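Local coordinates for cell wall binding protein cwp8 (PDB 5J6Q) that probably anchors itself to the cell wall of Clostridium difficile through three CWB2 modules, as a surface protein associated with the S-layer, at residues 223-228 with 240-245; 67-72 with 180-185; 21-26 with 37-42; 210-215 with 246-251. All coordinates share one frame; numbering follows the deposited sequence.

Interaction 1: residues 223-228 with 240-245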
loop_
_atom_site.group_PDB
_atom_site.type_symbol
_atom_site.label_atom_id
_atom_site.label_comp_id
_atom_site.label_asym_id
_atom_site.label_seq_id
_atom_site.Cartn_x
_atom_site.Cartn_y
_atom_site.Cartn_z
ATOM N N GLU A 223 10.632 1.832 11.841
ATOM C CA GLU A 223 10.136 3.108 11.335
ATOM C C GLU A 223 11.263 4.143 11.254
ATOM O O GLU A 223 11.775 4.577 12.278
ATOM C CB GLU A 223 9.005 3.615 12.242
ATOM C CG GLU A 223 7.792 2.701 12.201
ATOM C CD GLU A 223 6.873 2.877 13.398
ATOM O OE1 GLU A 223 5.645 2.927 13.187
ATOM O OE2 GLU A 223 7.372 2.956 14.541
ATOM N N ALA A 224 11.645 4.523 10.030
ATOM C CA ALA A 224 12.694 5.492 9.754
ATOM C C ALA A 224 12.134 6.548 8.811
ATOM O O ALA A 224 12.677 6.797 7.736
ATOM C CB ALA A 224 13.889 4.798 9.117
ATOM N N ILE A 225 11.023 7.152 9.216
ATOM C CA ILE A 225 10.358 8.186 8.432
ATOM C C ILE A 225 10.774 9.561 8.941
ATOM O O ILE A 225 10.738 9.802 10.145
ATOM C CB ILE A 225 8.825 7.993 8.525
ATOM C CG1 ILE A 225 8.450 6.553 8.132
ATOM C CG2 ILE A 225 8.116 8.990 7.614
ATOM C CD1 ILE A 225 6.964 6.269 8.285
ATOM N N LEU A 226 11.170 10.458 8.032
ATOM C CA LEU A 226 11.607 11.794 8.423
ATOM C C LEU A 226 10.473 12.814 8.368
ATOM O O LEU A 226 9.701 12.828 7.410
ATOM C CB LEU A 226 12.746 12.253 7.502
ATOM C CG LEU A 226 13.905 11.268 7.384
ATOM C CD1 LEU A 226 14.905 11.789 6.377
ATOM C CD2 LEU A 226 14.583 11.092 8.725
ATOM N N THR A 227 10.376 13.664 9.400
ATOM C CA THR A 227 9.362 14.702 9.466
ATOM C C THR A 227 9.698 15.783 8.449
ATOM O O THR A 227 10.855 15.904 8.046
ATOM C CB THR A 227 9.325 15.286 10.882
ATOM O OG1 THR A 227 9.368 14.205 11.814
ATOM C CG2 THR A 227 8.083 16.121 11.129
ATOM N N GLN A 228 8.699 16.564 8.031
ATOM C CA GLN A 228 8.904 17.638 7.069
ATOM C C GLN A 228 10.034 18.579 7.501
ATOM O O GLN A 228 10.647 19.198 6.640
ATOM C CB GLN A 228 7.601 18.433 6.888
ATOM C CG GLN A 228 7.710 19.503 5.811
ATOM C CD GLN A 228 6.429 20.283 5.683
ATOM O OE1 GLN A 228 6.246 21.327 6.313
ATOM N NE2 GLN A 228 5.504 19.791 4.859
ATOM N N GLU A 240 18.089 9.210 1.601
ATOM C CA GLU A 240 17.366 9.554 0.378
ATOM C C GLU A 240 16.132 8.654 0.214
ATOM O O GLU A 240 15.583 8.534 -0.878
ATOM C CB GLU A 240 18.312 9.398 -0.828
ATOM C CG GLU A 240 17.754 9.974 -2.119
ATOM C CD GLU A 240 18.483 9.451 -3.343
ATOM O OE1 GLU A 240 18.750 10.256 -4.260
ATOM O OE2 GLU A 240 18.785 8.237 -3.388
ATOM N N LYS A 241 15.690 8.036 1.309
ATOM C CA LYS A 241 14.548 7.142 1.292
ATOM C C LYS A 241 13.927 7.064 2.677
ATOM O O LYS A 241 14.657 7.053 3.671
ATOM C CB LYS A 241 15.005 5.738 0.852
ATOM C CG LYS A 241 14.220 5.191 -0.330
ATOM C CD LYS A 241 15.094 5.038 -1.567
ATOM C CE LYS A 241 14.979 3.642 -2.132
ATOM N NZ LYS A 241 15.083 3.636 -3.618
ATOM N N SER A 242 12.588 7.041 2.749
ATOM C CA SER A 242 11.878 6.908 4.020
ATOM C C SER A 242 11.497 5.458 4.116
ATOM O O SER A 242 11.275 4.851 3.080
ATOM C CB SER A 242 10.616 7.764 4.043
ATOM O OG SER A 242 10.405 8.339 5.325
ATOM N N SER A 243 11.398 4.882 5.305
ATOM C CA SER A 243 11.073 3.486 5.297
ATOM C C SER A 243 10.384 3.032 6.530
ATOM O O SER A 243 10.368 3.712 7.567
ATOM C CB SER A 243 12.348 2.649 5.101
ATOM O OG SER A 243 13.134 2.524 6.285
ATOM N N PHE A 244 9.794 1.866 6.401
ATOM C CA PHE A 244 9.173 1.229 7.521
ATOM C C PHE A 244 8.770 -0.116 7.126
ATOM O O PHE A 244 8.733 -0.474 5.933
ATOM C CB PHE A 244 8.001 2.042 8.144
ATOM C CG PHE A 244 6.706 2.207 7.363
ATOM C CD1 PHE A 244 5.621 1.397 7.615
ATOM C CD2 PHE A 244 6.571 3.209 6.436
ATOM C CE1 PHE A 244 4.408 1.598 6.937
ATOM C CE2 PHE A 244 5.361 3.408 5.763
ATOM C CZ PHE A 244 4.297 2.603 6.021
ATOM N N ASP A 245 8.500 -0.889 8.123
ATOM C CA ASP A 245 8.115 -2.284 8.014
ATOM C C ASP A 245 6.686 -2.408 8.482
ATOM O O ASP A 245 6.290 -1.794 9.499
ATOM C CB ASP A 245 9.009 -3.219 8.909
ATOM C CG ASP A 245 10.307 -3.764 8.265
ATOM O OD1 ASP A 245 10.754 -3.210 7.200
ATOM O OD2 ASP A 245 10.889 -4.727 8.829
#
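Ala224 and Ser243 meet where two antiparallel neighbours of a mixed four-stranded sheet, strands 217-224 and 242-249, come to the end of their pairing. Ala224 N gives a nearly straight hydrogen bond to Ser243 O (2.9 Å, 167° at the hydrogen). The return bond, from Ser243 N to Ala224 O, is weak. On the same face of the sheet, Ala224 CB sits 3.7 Å from Ser243 OG. Beyond this pair, Ile225 leaves the strand but still covers its partner. Its CG1 branch, anti to the carbonyl carbon (chi1 -53°) and extended to CD1, reaches along 242-245, so that CD1 comes obliquely to the Phe244 ring, 3.6 Å from CD2. The other branch, CG2, lies 3.3 Å from Ser242 OG. On the far side of the pair, the Glu223 chain passes Phe244 CB with its CG 4.1 Å away. Phe244 also stands edge-to-face with His272 of helix 265-280; Glu223 touches His272, and Ile225 touches Arg269 of the same helix. Strand 256-262 flanks 242-245 on its other edge, bonding Ser242 and Phe244 through the backbone to Ser262 and Val260.

Interaction 2: residues 67-72 with 180-185; sequences QSLKVT and VTVKNA
Leu69 and Val182 lie side by side on one face of an antiparallel strand pair, both pointing the same way. Leu69 holds CG between its backbone N and carbonyl carbon (chi1 53°), an uncommon setting for leucine that brings CD1 over to Val182 CB at 3.8 Å. Val71 and Val180 share this buried face. The other face carries Ser68, Lys70, Thr181 and Lys183. Here Thr181 turns OG1 to Lys70 CG at 4.0 Å and CG2 to Ser68 OG, while Ser68 CB rests on Lys183 CG. The two lysine chains run on extended, their ends leading away from the partner strand. Between the two faces, Leu69 pairs with Val182 and Val71 with Val180 through two backbone bonds each; the straightest is Val182 N to Leu69 O (2.9 Å, 173°). Asn184 N adds a bond to Gln67 O (3.2 Å), and the Asn184 amide is held through ND2 by Leu63 O. Leu15, Leu56 and Ile60 cover the apolar face, while the other bears polar and charged chains. This is consistent with a two-layer alpha/beta sandwich, helices 13-24 and 53-61 packed on one face of the mixed sheet.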
loop_
_atom_site.group_PDB
_atom_site.type_symbol
_atom_site.label_atom_id
_atom_site.label_comp_id
_atom_site.label_asym_id
_atom_site.label_seq_id
_atom_site.Cartn_x
_atom_site.Cartn_y
_atom_site.Cartn_z
ATOM N N GLN A 67 9.254 -16.706 14.858
ATOM C CA GLN A 67 10.564 -16.734 15.539
ATOM C C GLN A 67 11.710 -16.341 14.623
ATOM O O GLN A 67 11.696 -16.587 13.412
ATOM C CB GLN A 67 10.820 -18.147 16.108
ATOM C CG GLN A 67 9.930 -18.450 17.316
ATOM C CD GLN A 67 10.453 -19.653 18.079
ATOM O OE1 GLN A 67 10.797 -20.709 17.487
ATOM N NE2 GLN A 67 10.536 -19.522 19.400
ATOM N N SER A 68 12.717 -15.774 15.193
ATOM C CA SER A 68 13.867 -15.378 14.416
ATOM C C SER A 68 15.148 -15.642 15.235
ATOM O O SER A 68 15.063 -15.916 16.453
ATOM C CB SER A 68 13.703 -13.905 14.020
ATOM O OG SER A 68 14.066 -12.985 15.037
ATOM N N LEU A 69 16.348 -15.573 14.575
ATOM C CA LEU A 69 17.599 -15.733 15.306
ATOM C C LEU A 69 18.594 -14.855 14.566
ATOM O O LEU A 69 18.340 -14.516 13.386
ATOM C CB LEU A 69 18.090 -17.218 15.338
ATOM C CG LEU A 69 18.189 -17.907 13.933
ATOM C CD1 LEU A 69 19.355 -17.373 13.089
ATOM C CD2 LEU A 69 18.393 -19.489 14.125
ATOM N N LYS A 70 19.683 -14.490 15.178
ATOM C CA LYS A 70 20.636 -13.679 14.406
ATOM C C LYS A 70 21.960 -14.412 14.242
ATOM O O LYS A 70 22.361 -15.085 15.156
ATOM C CB LYS A 70 20.999 -12.341 15.134
ATOM C CG LYS A 70 19.824 -11.396 15.499
ATOM C CD LYS A 70 20.235 -10.449 16.695
ATOM C CE LYS A 70 19.108 -9.547 17.198
ATOM N NZ LYS A 70 19.471 -8.857 18.493
ATOM N N VAL A 71 22.618 -14.254 13.085
ATOM C CA VAL A 71 23.951 -14.767 12.849
ATOM C C VAL A 71 24.921 -13.644 12.834
ATOM O O VAL A 71 24.784 -12.742 12.029
ATOM C CB VAL A 71 24.068 -15.501 11.530
ATOM C CG1 VAL A 71 25.483 -16.089 11.413
ATOM C CG2 VAL A 71 23.021 -16.581 11.419
ATOM N N THR A 72 25.908 -13.663 13.699
ATOM C CA THR A 72 26.850 -12.597 13.634
ATOM C C THR A 72 28.159 -13.214 13.103
ATOM O O THR A 72 28.566 -14.343 13.480
ATOM C CB THR A 72 27.064 -11.886 15.030
ATOM O OG1 THR A 72 27.643 -12.820 15.925
ATOM C CG2 THR A 72 25.748 -11.281 15.594
ATOM N N VAL A 180 22.963 -11.022 10.399
ATOM C CA VAL A 180 21.983 -11.426 9.466
ATOM C C VAL A 180 20.889 -12.000 10.314
ATOM O O VAL A 180 21.112 -12.915 11.140
ATOM C CB VAL A 180 22.566 -12.492 8.487
ATOM C CG1 VAL A 180 21.498 -12.935 7.496
ATOM C CG2 VAL A 180 23.818 -11.946 7.777
ATOM N N THR A 181 19.717 -11.537 10.107
ATOM C CA THR A 181 18.623 -12.029 10.928
ATOM C C THR A 181 17.935 -12.963 10.108
ATOM O O THR A 181 17.758 -12.653 8.926
ATOM C CB THR A 181 17.737 -10.827 11.342
ATOM O OG1 THR A 181 18.609 -9.905 12.041
ATOM C CG2 THR A 181 16.548 -11.252 12.174
ATOM N N VAL A 182 17.562 -14.129 10.664
ATOM C CA VAL A 182 16.865 -15.133 9.871
ATOM C C VAL A 182 15.523 -15.309 10.484
ATOM O O VAL A 182 15.466 -15.553 11.700
ATOM C CB VAL A 182 17.626 -16.516 9.807
ATOM C CG1 VAL A 182 16.744 -17.536 9.129
ATOM C CG2 VAL A 182 18.937 -16.377 9.010
ATOM N N LYS A 183 14.433 -15.209 9.649
ATOM C CA LYS A 183 13.071 -15.274 10.174
ATOM C C LYS A 183 12.224 -16.295 9.518
ATOM O O LYS A 183 12.228 -16.392 8.285
ATOM C CB LYS A 183 12.294 -13.928 9.951
ATOM C CG LYS A 183 13.000 -12.656 10.312
ATOM C CD LYS A 183 11.967 -11.473 10.233
ATOM C CE LYS A 183 12.544 -10.124 10.618
ATOM N NZ LYS A 183 11.636 -8.975 10.229
ATOM N N ASN A 184 11.474 -17.068 10.299
ATOM C CA ASN A 184 10.560 -17.956 9.618
ATOM C C ASN A 184 9.264 -17.090 9.378
ATOM O O ASN A 184 8.376 -16.989 10.219
ATOM C CB ASN A 184 10.311 -19.164 10.427
ATOM C CG ASN A 184 9.247 -20.061 9.879
ATOM O OD1 ASN A 184 8.559 -19.721 8.916
ATOM N ND2 ASN A 184 9.026 -21.247 10.463
ATOM N N ALA A 185 9.206 -16.467 8.208
ATOM C CA ALA A 185 8.111 -15.564 7.827
ATOM C C ALA A 185 8.242 -15.245 6.368
ATOM O O ALA A 185 9.282 -15.552 5.764
ATOM C CB ALA A 185 8.186 -14.268 8.632
#

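Interaction 3: residues 21-26 with 37-42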
loop_
_atom_site.group_PDB
_atom_site.type_symbol
_atom_site.label_atom_id
_atom_site.label_comp_id
_atom_site.label_asym_id
_atom_site.label_seq_id
_atom_site.Cartn_x
_atom_site.Cartn_y
_atom_site.Cartn_z
ATOM N N LYS A 21 31.671 -21.811 3.946
ATOM C CA LYS A 21 32.944 -21.395 3.365
ATOM C C LYS A 21 33.748 -20.533 4.290
ATOM O O LYS A 21 34.960 -20.754 4.430
ATOM C CB LYS A 21 32.679 -20.635 2.053
ATOM C CG LYS A 21 32.365 -21.573 0.893
ATOM C CD LYS A 21 32.267 -20.797 -0.432
ATOM C CE LYS A 21 31.502 -21.579 -1.486
ATOM N NZ LYS A 21 31.069 -20.722 -2.628
ATOM N N ALA A 22 33.091 -19.545 4.969
ATOM C CA ALA A 22 33.826 -18.620 5.848
ATOM C C ALA A 22 34.439 -19.411 7.034
ATOM O O ALA A 22 35.545 -19.083 7.525
ATOM C CB ALA A 22 32.873 -17.508 6.367
ATOM N N LEU A 23 33.702 -20.424 7.524
ATOM C CA LEU A 23 34.252 -21.261 8.617
ATOM C C LEU A 23 35.553 -21.966 8.158
ATOM O O LEU A 23 36.339 -22.367 8.996
ATOM C CB LEU A 23 33.236 -22.365 9.026
ATOM C CG LEU A 23 32.000 -21.839 9.710
ATOM C CD1 LEU A 23 30.976 -22.948 9.987
ATOM C CD2 LEU A 23 32.440 -21.203 11.027
ATOM N N GLU A 24 35.780 -22.137 6.824
ATOM C CA GLU A 24 37.022 -22.828 6.480
ATOM C C GLU A 24 38.259 -21.930 6.544
ATOM O O GLU A 24 39.363 -22.466 6.704
ATOM C CB GLU A 24 36.860 -23.502 5.112
ATOM C CG GLU A 24 35.893 -24.673 5.226
ATOM C CD GLU A 24 36.068 -25.415 6.572
ATOM O OE1 GLU A 24 35.290 -25.181 7.554
ATOM O OE2 GLU A 24 36.990 -26.209 6.668
ATOM N N VAL A 25 38.085 -20.570 6.481
ATOM C CA VAL A 25 39.243 -19.684 6.504
ATOM C C VAL A 25 39.949 -19.714 7.859
ATOM O O VAL A 25 39.389 -19.263 8.884
ATOM C CB VAL A 25 38.791 -18.260 6.108
ATOM C CG1 VAL A 25 40.001 -17.349 6.014
ATOM C CG2 VAL A 25 38.050 -18.282 4.755
ATOM N N LYS A 26 41.174 -20.251 7.878
ATOM C CA LYS A 26 41.944 -20.333 9.111
ATOM C C LYS A 26 43.300 -19.588 8.955
ATOM O O LYS A 26 43.705 -19.257 7.825
ATOM C CB LYS A 26 42.227 -21.806 9.457
ATOM C CG LYS A 26 41.214 -22.377 10.446
ATOM C CD LYS A 26 39.926 -22.786 9.822
ATOM C CE LYS A 26 39.269 -23.907 10.628
ATOM N NZ LYS A 26 38.498 -24.815 9.739
ATOM N N ASN A 37 45.750 -22.182 12.635
ATOM C CA ASN A 37 44.499 -22.919 12.375
ATOM C C ASN A 37 43.267 -22.355 13.099
ATOM O O ASN A 37 42.181 -22.901 12.900
ATOM C CB ASN A 37 44.583 -24.399 12.721
ATOM C CG ASN A 37 44.503 -25.167 11.454
ATOM O OD1 ASN A 37 43.456 -25.745 11.162
ATOM N ND2 ASN A 37 45.546 -25.140 10.610
ATOM N N ASP A 38 43.409 -21.304 13.955
ATOM C CA ASP A 38 42.223 -20.702 14.563
ATOM C C ASP A 38 41.345 -20.215 13.399
ATOM O O ASP A 38 41.929 -19.841 12.335
ATOM C CB ASP A 38 42.632 -19.481 15.387
ATOM C CG ASP A 38 42.904 -19.791 16.825
ATOM O OD1 ASP A 38 42.887 -20.994 17.189
ATOM O OD2 ASP A 38 43.140 -18.839 17.597
ATOM N N ARG A 39 39.994 -20.229 13.522
ATOM C CA ARG A 39 39.261 -19.624 12.419
ATOM C C ARG A 39 39.530 -18.095 12.371
ATOM O O ARG A 39 39.795 -17.460 13.404
ATOM C CB ARG A 39 37.733 -19.738 12.509
ATOM C CG ARG A 39 37.222 -21.149 12.776
ATOM C CD ARG A 39 35.875 -21.023 13.508
ATOM N NE ARG A 39 35.152 -22.277 13.379
ATOM C CZ ARG A 39 33.946 -22.550 13.873
ATOM N NH1 ARG A 39 33.409 -23.752 13.692
ATOM N NH2 ARG A 39 33.259 -21.615 14.549
ATOM N N VAL A 40 39.415 -17.535 11.178
ATOM C CA VAL A 40 39.611 -16.097 11.049
ATOM C C VAL A 40 38.261 -15.387 11.200
ATOM O O VAL A 40 38.272 -14.195 11.474
ATOM C CB VAL A 40 40.330 -15.635 9.771
ATOM C CG1 VAL A 40 41.738 -16.175 9.447
ATOM C CG2 VAL A 40 39.569 -14.893 8.698
ATOM N N TYR A 41 37.128 -16.081 11.011
ATOM C CA TYR A 41 35.859 -15.408 11.253
ATOM C C TYR A 41 35.319 -15.903 12.551
ATOM O O TYR A 41 35.393 -17.110 12.851
ATOM C CB TYR A 41 34.851 -15.621 10.126
ATOM C CG TYR A 41 35.357 -14.953 8.869
ATOM C CD1 TYR A 41 35.819 -15.706 7.803
ATOM C CD2 TYR A 41 35.402 -13.564 8.769
ATOM C CE1 TYR A 41 36.321 -15.094 6.649
ATOM C CE2 TYR A 41 35.901 -12.938 7.628
ATOM C CZ TYR A 41 36.361 -13.709 6.575
ATOM O OH TYR A 41 36.857 -13.081 5.456
ATOM N N ASP A 42 34.819 -14.951 13.361
ATOM C CA ASP A 42 34.226 -15.255 14.625
ATOM C C ASP A 42 32.703 -15.303 14.273
ATOM O O ASP A 42 32.067 -14.289 13.922
ATOM C CB ASP A 42 34.609 -14.155 15.665
ATOM C CG ASP A 42 33.845 -14.355 16.948
ATOM O OD1 ASP A 42 33.146 -15.351 17.042
ATOM O OD2 ASP A 42 33.944 -13.482 17.874
#
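Val25 O accepts the one hydrogen bond across this contact, from Val40 N (2.9 Å, 161° at the hydrogen). A CA-H...O contact from Arg39 CA reaches the same oxygen, and Lys26 CA makes another to Asp38 O, so the backbones bridge beside Lys26 and Arg39. Apolar contacts gather around the end of helix 13-24. Val25 CG1, anti to the backbone N (chi1 -175°), meets Val40 CG2 at 3.7 Å, and Val25 CB approaches Tyr41 CE1 obliquely at 4.1 Å. Ala22 CB touches Tyr41 CD1 at 3.7 Å, while Ala22 O lies at the ring edge, in its plane. Val40 CG2 covers one face of that ring. The charged group is met by a methyl: Leu23 CD2 sits over the centre of one face of the Arg39 guanidinium, 3.5 Å from CZ. Arg39 CG is anti to its carbonyl carbon (chi1 -50°), and the extended chain runs alongside Leu23. Leu50 O accepts a bond from Arg39 NH2, fixing the far end. The contact thus joins the C-terminal end of helix 13-24 to the start of strand 41-45, with strand 68-75 reaching Tyr41 through Ile73 and Asp75.

Interaction 4: residues 210-215 with 246-251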
loop_
_atom_site.group_PDB
_atom_site.type_symbol
_atom_site.label_atom_id
_atom_site.label_comp_id
_atom_site.label_asym_id
_atom_site.label_seq_id
_atom_site.Cartn_x
_atom_site.Cartn_y
_atom_site.Cartn_z
ATOM N N ASN A 210 -7.433 -5.995 3.226
ATOM C CA ASN A 210 -8.228 -7.253 3.278
ATOM C C ASN A 210 -7.658 -8.276 4.293
ATOM O O ASN A 210 -8.448 -8.979 4.951
ATOM C CB ASN A 210 -8.293 -7.970 1.918
ATOM C CG ASN A 210 -9.577 -8.842 1.782
ATOM O OD1 ASN A 210 -10.598 -8.380 1.235
ATOM N ND2 ASN A 210 -9.643 -10.102 2.269
ATOM N N LYS A 211 -6.303 -8.372 4.415
ATOM C CA LYS A 211 -5.747 -9.322 5.371
ATOM C C LYS A 211 -6.095 -8.901 6.802
ATOM O O LYS A 211 -6.403 -9.764 7.607
ATOM C CB LYS A 211 -4.234 -9.422 5.202
ATOM C CG LYS A 211 -3.826 -9.938 3.828
ATOM C CD LYS A 211 -3.131 -11.328 3.884
ATOM C CE LYS A 211 -2.215 -11.502 5.082
ATOM N NZ LYS A 211 -0.906 -12.138 4.714
ATOM N N VAL A 212 -6.074 -7.601 7.121
ATOM C CA VAL A 212 -6.384 -7.162 8.478
ATOM C C VAL A 212 -7.812 -7.598 8.829
ATOM O O VAL A 212 -8.010 -8.258 9.835
ATOM C CB VAL A 212 -6.192 -5.635 8.591
ATOM C CG1 VAL A 212 -6.620 -5.150 9.977
ATOM C CG2 VAL A 212 -4.719 -5.272 8.330
ATOM N N LYS A 213 -8.800 -7.258 7.997
ATOM C CA LYS A 213 -10.172 -7.684 8.246
ATOM C C LYS A 213 -10.239 -9.223 8.409
ATOM O O LYS A 213 -11.158 -9.730 9.027
ATOM C CB LYS A 213 -11.075 -7.244 7.087
ATOM C CG LYS A 213 -12.552 -7.452 7.372
ATOM N N ASN A 214 -9.260 -9.954 7.870
ATOM C CA ASN A 214 -9.219 -11.402 7.978
ATOM C C ASN A 214 -8.471 -11.855 9.237
ATOM O O ASN A 214 -7.856 -12.923 9.244
ATOM C CB ASN A 214 -8.586 -11.996 6.722
ATOM C CG ASN A 214 -9.489 -11.894 5.513
ATOM O OD1 ASN A 214 -9.102 -12.311 4.417
ATOM N ND2 ASN A 214 -10.702 -11.346 5.614
ATOM N N GLY A 215 -8.503 -11.025 10.296
ATOM C CA GLY A 215 -7.915 -11.408 11.571
ATOM C C GLY A 215 -6.442 -11.107 11.714
ATOM O O GLY A 215 -5.826 -11.499 12.695
ATOM N N ILE A 246 5.933 -3.223 7.750
ATOM C CA ILE A 246 4.540 -3.522 7.992
ATOM C C ILE A 246 4.512 -4.972 8.315
ATOM O O ILE A 246 4.975 -5.734 7.474
ATOM C CB ILE A 246 3.692 -3.250 6.674
ATOM C CG1 ILE A 246 3.803 -1.834 6.219
ATOM C CG2 ILE A 246 2.261 -3.644 6.889
ATOM C CD1 ILE A 246 3.379 -1.633 4.741
ATOM N N VAL A 247 3.921 -5.390 9.445
ATOM C CA VAL A 247 3.879 -6.781 9.828
ATOM C C VAL A 247 2.456 -7.261 10.013
ATOM O O VAL A 247 1.707 -6.670 10.786
ATOM C CB VAL A 247 4.684 -6.906 11.181
ATOM C CG1 VAL A 247 4.745 -8.358 11.642
ATOM C CG2 VAL A 247 6.086 -6.326 11.015
ATOM N N LEU A 248 2.079 -8.352 9.338
ATOM C CA LEU A 248 0.737 -8.897 9.469
ATOM C C LEU A 248 0.852 -10.219 10.204
ATOM O O LEU A 248 1.653 -11.042 9.802
ATOM C CB LEU A 248 0.053 -9.137 8.110
ATOM C CG LEU A 248 -0.183 -7.892 7.261
ATOM C CD1 LEU A 248 -0.889 -6.837 8.124
ATOM C CD2 LEU A 248 1.125 -7.375 6.701
ATOM N N SER A 249 0.039 -10.443 11.250
ATOM C CA SER A 249 0.100 -11.680 12.022
ATOM C C SER A 249 -1.266 -12.179 12.464
ATOM O O SER A 249 -2.227 -11.409 12.618
ATOM C CB SER A 249 0.946 -11.491 13.284
ATOM O OG SER A 249 2.023 -10.588 13.100
ATOM N N LYS A 250 -1.329 -13.485 12.687
ATOM C CA LYS A 250 -2.530 -14.183 13.143
ATOM C C LYS A 250 -2.128 -15.489 13.841
ATOM O O LYS A 250 -1.086 -16.049 13.507
ATOM C CB LYS A 250 -3.441 -14.494 11.949
ATOM C CG LYS A 250 -4.907 -14.568 12.326
ATOM C CD LYS A 250 -5.765 -14.703 11.089
ATOM C CE LYS A 250 -7.042 -15.445 11.382
ATOM N NZ LYS A 250 -7.788 -15.727 10.131
ATOM N N ALA A 251 -2.935 -15.974 14.804
ATOM C CA ALA A 251 -2.624 -17.215 15.512
ATOM C C ALA A 251 -2.575 -18.389 14.550
ATOM O O ALA A 251 -3.370 -18.442 13.612
ATOM C CB ALA A 251 -3.670 -17.485 16.576
#
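Asn214 and Lys250 make the polar part of a surface contact that joins the C-terminal end of helix 203-213 to the end of strand 242-249 and the residues just beyond it. Lys250 NZ donates a hydrogen bond to Asn214 O (2.9 Å), approaching tilted 32° from the carbonyl plane. Its chain starts with CG anti to the backbone N (chi1 -152°) and stays extended to the amine, passing alongside Gly215: CG comes within 3.2 Å of Gly215 O, and CD lies 3.3 Å from Asn214 O. Gly215, at positive phi (87°), is the C-prime residue of a Schellman motif that ends the helix, in which Gly215 N turns back weakly to Val212 O and Tyr216 N to Lys211 O. Deeper in, Val212 CG2 meets Leu248 CD1 at 4.1 Å, the two side chains crossing at about a right angle. Leu218 of strand 217-224 touches both, and Val278 of helix 265-280 packs on Val212. Lys211 CE brushes Leu248 CB loosely, while its NZ forms a salt bridge with Glu256; Lys211 also makes a cation-pi contact with Tyr216. The helix end thus offers the lysine amine a backbone carbonyl as acceptor, where the helix dipole would probably make a positive charge welcome, and light apolar packing beneath ties helix to strand.

How the interactions relate
Along the chain interaction 3 comes first, then interaction 2, then interaction 4, with interaction 1 nested inside the loop that interaction 4 closes. Interactions 2 and 3 reach one mixed sheet, where strands 68-75 and 41-45 are neighbours; their centres lie about 22 Å apart. Helix 13-24, whose end makes interaction 3, also covers the apolar face of interaction 2. Interactions 1 and 4, centres about 23 Å apart, use opposite ends of strand 242-249 within Cwp8 domain 3, one against strand 217-224 and the other against helix 203-213. Interactions 3 and 4 are the most distant, at about 43 Å between centres. Each pair therefore ties its own sheet to its strands and helices.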